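Long-range contact in minor fimbrium subunit Mfa5 (Porphyromonas gingivalis ATCC 33277, PDB 6TO1), which serves as an accessory subunit of the minor fimbriae, cell-surface pili that mediate biofilm formation and adhesion to host cells and other oral bacteria: residues 530-535 with 566-571. Sequence-based numbering, arbitrary orientation.
Sequences YGVIKR and QDFFLP
R535 and D567 face each other as a hydrogen-bonded antiparallel pair, and their side chains add a salt bridge on the same side of the sheet. NE of R535 lies 2.8 Å from OD1 of D567, reaching its syn side but 30° out of the carboxylate plane; the two flat groups are turned 57° apart and make this one close N-O contact. With chi1 at 62°, the carboxylate of D567 sits between its own N and carbonyl carbon and swings back toward the arginine. The bend at chi3 turns the guanidinium toward F568 O, to which NH2 bonds weakly (3.2 Å), and toward F569, whose CB lies over one face, near its rim. NH1 meets the F569 ring at its edge and is bonded to P597 O, while OD2 of D567 bonds to Y537 OH; both partners are thus also held from outside the two segments. I533 lies alongside F569 on this side, CG2 to CB 3.9 Å.

The other face carries K534 and F568, a non-hydrogen-bonded pair pointing the same way: CG of K534 is 3.6 Å from CE2 of F568, and Q566 NE2 lies over one ring face. NZ of K534 leads away to a salt bridge with D476. Backbone bonds R535 N to D567 O (2.8 Å), D567 N to R535 O (3.1 Å) and F569 N to I533 O (2.9 Å) fix the register. A water accepts from I533 N and lies within hydrogen-bonding distance of F569 O, atoms too far apart (4.5 Å) to bond directly. This is a short antiparallel strand pairing in a mixed beta-sheet, whose long strand 530-539 also runs parallel to 634-643.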
ATOM      1  N   TYR A 530      13.461   5.739 -39.689  1.00 24.16           N
ATOM      2  CA  TYR A 530      14.114   6.564 -40.708  1.00 26.19           C
ATOM      3  C   TYR A 530      15.618   6.364 -40.726  1.00 30.58           C
ATOM      4  O   TYR A 530      16.268   6.358 -39.683  1.00 23.59           O
ATOM      5  CB  TYR A 530      13.824   8.074 -40.479  1.00 22.68           C
ATOM      6  CG  TYR A 530      12.347   8.359 -40.540  1.00 25.86           C
ATOM      7  CD1 TYR A 530      11.726   8.699 -41.737  1.00 30.56           C
ATOM      8  CD2 TYR A 530      11.547   8.200 -39.408  1.00 24.22           C
ATOM      9  CE1 TYR A 530      10.363   8.895 -41.796  1.00 31.02           C
ATOM     10  CE2 TYR A 530      10.199   8.396 -39.460  1.00 28.87           C
ATOM     11  CZ  TYR A 530       9.606   8.746 -40.644  1.00 38.19           C
ATOM     12  OH  TYR A 530       8.252   8.942 -40.676  1.00 35.68           O
ATOM     13  N   GLY A 531      16.186   6.266 -41.930  1.00 22.00           N
ATOM     14  CA  GLY A 531      17.617   6.195 -42.100  1.00 22.16           C
ATOM     15  C   GLY A 531      18.142   7.398 -42.868  1.00 24.85           C
ATOM     16  O   GLY A 531      17.412   8.357 -43.143  1.00 23.38           O
ATOM     17  N   VAL A 532      19.443   7.345 -43.154  1.00 21.40           N
ATOM     18  CA  VAL A 532      20.108   8.392 -43.919  1.00 25.36           C
ATOM     19  C   VAL A 532      21.045   7.765 -44.934  1.00 27.88           C
ATOM     20  O   VAL A 532      21.483   6.624 -44.795  1.00 24.25           O
ATOM     21  CB  VAL A 532      20.909   9.359 -43.032  1.00 21.24           C
ATOM     22  CG1 VAL A 532      20.007  10.073 -42.053  1.00 25.47           C
ATOM     23  CG2 VAL A 532      22.039   8.632 -42.304  1.00 24.36           C
ATOM     24  N   ILE A 533      21.366   8.543 -45.972  1.00 27.26           N
ATOM     25  CA  ILE A 533      22.401   8.182 -46.929  1.00 25.22           C
ATOM     26  C   ILE A 533      23.320   9.380 -47.058  1.00 29.74           C
ATOM     27  O   ILE A 533      22.881  10.466 -47.454  1.00 24.32           O
ATOM     28  CB  ILE A 533      21.819   7.757 -48.289  1.00 28.15           C
ATOM     29  CG1 ILE A 533      21.136   6.403 -48.113  1.00 24.00           C
ATOM     30  CG2 ILE A 533      22.920   7.673 -49.364  1.00 26.43           C
ATOM     31  CD1 ILE A 533      20.293   5.909 -49.291  1.00 23.27           C
ATOM     32  N   LYS A 534      24.563   9.206 -46.636  1.00 22.79           N
ATOM     33  CA  LYS A 534      25.563  10.244 -46.707  1.00 22.26           C
ATOM     34  C   LYS A 534      26.332  10.066 -48.015  1.00 20.39           C
ATOM     35  O   LYS A 534      26.621   8.936 -48.420  1.00 23.32           O
ATOM     36  CB  LYS A 534      26.518  10.150 -45.531  1.00 27.86           C
ATOM     37  CG  LYS A 534      25.835  10.318 -44.186  1.00 31.95           C
ATOM     38  CD  LYS A 534      26.859  10.433 -43.082  1.00 34.96           C
ATOM     39  CE  LYS A 534      26.822   9.235 -42.137  1.00 43.74           C
ATOM     40  NZ  LYS A 534      27.645   9.511 -40.905  1.00 44.46           N
ATOM     41  N   ARG A 535      26.628  11.182 -48.673  1.00 24.47           N
ATOM     42  CA  ARG A 535      27.461  11.206 -49.875  1.00 25.17           C
ATOM     43  C   ARG A 535      28.778  11.884 -49.533  1.00 21.48           C
ATOM     44  O   ARG A 535      28.789  12.993 -48.986  1.00 28.92           O
ATOM     45  CB  ARG A 535      26.729  11.941 -50.997  1.00 23.95           C
ATOM     46  CG  ARG A 535      25.445  11.235 -51.401  1.00 19.82           C
ATOM     47  CD  ARG A 535      24.805  11.888 -52.636  1.00 24.31           C
ATOM     48  NE  ARG A 535      24.134  13.135 -52.277  1.00 23.11           N
ATOM     49  CZ  ARG A 535      23.230  13.746 -53.030  1.00 28.00           C
ATOM     50  NH1 ARG A 535      22.901  13.252 -54.220  1.00 28.72           N
ATOM     51  NH2 ARG A 535      22.650  14.851 -52.591  1.00 31.64           N
ATOM     52  N   GLN A 566      30.621  16.646 -47.104  1.00 25.54           N
ATOM     53  CA  GLN A 566      29.638  15.576 -47.151  1.00 26.94           C
ATOM     54  C   GLN A 566      28.236  16.172 -47.170  1.00 27.90           C
ATOM     55  O   GLN A 566      27.989  17.238 -46.604  1.00 32.48           O
ATOM     56  CB  GLN A 566      29.844  14.650 -45.952  1.00 33.01           C
ATOM     57  CG  GLN A 566      28.803  13.585 -45.797  1.00 33.37           C
ATOM     58  CD  GLN A 566      27.931  13.826 -44.580  1.00 45.37           C
ATOM     59  OE1 GLN A 566      28.420  13.946 -43.457  1.00 48.79           O
ATOM     60  NE2 GLN A 566      26.630  13.902 -44.800  1.00 43.20           N
ATOM     61  N   ASP A 567      27.326  15.520 -47.894  1.00 26.69           N
ATOM     62  CA  ASP A 567      25.929  15.936 -47.895  1.00 31.30           C
ATOM     63  C   ASP A 567      25.048  14.696 -47.795  1.00 36.83           C
ATOM     64  O   ASP A 567      25.531  13.561 -47.792  1.00 31.90           O
ATOM     65  CB  ASP A 567      25.566  16.800 -49.119  1.00 24.69           C
ATOM     66  CG  ASP A 567      25.729  16.077 -50.464  1.00 40.83           C
ATOM     67  OD1 ASP A 567      25.554  14.858 -50.546  1.00 36.82           O
ATOM     68  OD2 ASP A 567      26.007  16.755 -51.468  1.00 37.09           O
ATOM     69  N   PHE A 568      23.742  14.913 -47.710  1.00 27.59           N
ATOM     70  CA  PHE A 568      22.783  13.835 -47.593  1.00 26.28           C
ATOM     71  C   PHE A 568      21.970  13.708 -48.866  1.00 32.75           C
ATOM     72  O   PHE A 568      21.736  14.695 -49.573  1.00 32.78           O
ATOM     73  CB  PHE A 568      21.834  14.063 -46.415  1.00 31.09           C
ATOM     74  CG  PHE A 568      22.500  13.951 -45.095  1.00 28.59           C
ATOM     75  CD1 PHE A 568      23.011  15.068 -44.471  1.00 31.94           C
ATOM     76  CD2 PHE A 568      22.644  12.717 -44.474  1.00 31.41           C
ATOM     77  CE1 PHE A 568      23.639  14.980 -43.247  1.00 33.31           C
ATOM     78  CE2 PHE A 568      23.280  12.630 -43.236  1.00 26.07           C
ATOM     79  CZ  PHE A 568      23.773  13.768 -42.626  1.00 36.51           C
ATOM     80  N   PHE A 569      21.530  12.481 -49.122  1.00 24.87           N
ATOM     81  CA  PHE A 569      20.699  12.124 -50.258  1.00 28.56           C
ATOM     82  C   PHE A 569      19.278  11.879 -49.788  1.00 38.77           C
ATOM     83  O   PHE A 569      19.059  11.144 -48.821  1.00 31.35           O
ATOM     84  CB  PHE A 569      21.227  10.861 -50.949  1.00 24.71           C
ATOM     85  CG  PHE A 569      20.231  10.201 -51.882  1.00 38.75           C
ATOM     86  CD1 PHE A 569      20.078  10.641 -53.190  1.00 36.09           C
ATOM     87  CD2 PHE A 569      19.463   9.127 -51.452  1.00 26.47           C
ATOM     88  CE1 PHE A 569      19.167  10.033 -54.046  1.00 36.87           C
ATOM     89  CE2 PHE A 569      18.544   8.522 -52.294  1.00 42.04           C
ATOM     90  CZ  PHE A 569      18.402   8.967 -53.601  1.00 40.04           C
ATOM     91  N   LEU A 570      18.316  12.453 -50.504  1.00 30.09           N
ATOM     92  CA  LEU A 570      16.897  12.228 -50.249  1.00 31.26           C
ATOM     93  C   LEU A 570      16.225  11.722 -51.515  1.00 38.68           C
ATOM     94  O   LEU A 570      16.225  12.429 -52.536  1.00 44.01           O
ATOM     95  CB  LEU A 570      16.251  13.524 -49.764  1.00 41.99           C
ATOM     96  CG  LEU A 570      15.009  13.392 -48.898  1.00 41.94           C
ATOM     97  CD1 LEU A 570      15.314  12.632 -47.619  1.00 39.49           C
ATOM     98  CD2 LEU A 570      14.444  14.768 -48.578  1.00 51.30           C
ATOM     99  N   PRO A 571      15.652  10.540 -51.514  1.00 31.57           N
ATOM    100  CA  PRO A 571      15.027  10.007 -52.727  1.00 39.23           C
ATOM    101  C   PRO A 571      13.688  10.692 -52.966  1.00 43.48           C
ATOM    102  O   PRO A 571      13.233  11.515 -52.174  1.00 48.14           O
ATOM    103  CB  PRO A 571      14.859   8.525 -52.405  1.00 42.58           C
ATOM    104  CG  PRO A 571      14.637   8.528 -50.909  1.00 32.54           C
ATOM    105  CD  PRO A 571      15.378   9.689 -50.335  1.00 35.14           C
TER
HETATM  106  O   HOH W   1      19.864  10.918 -46.155  1.00 24.73           O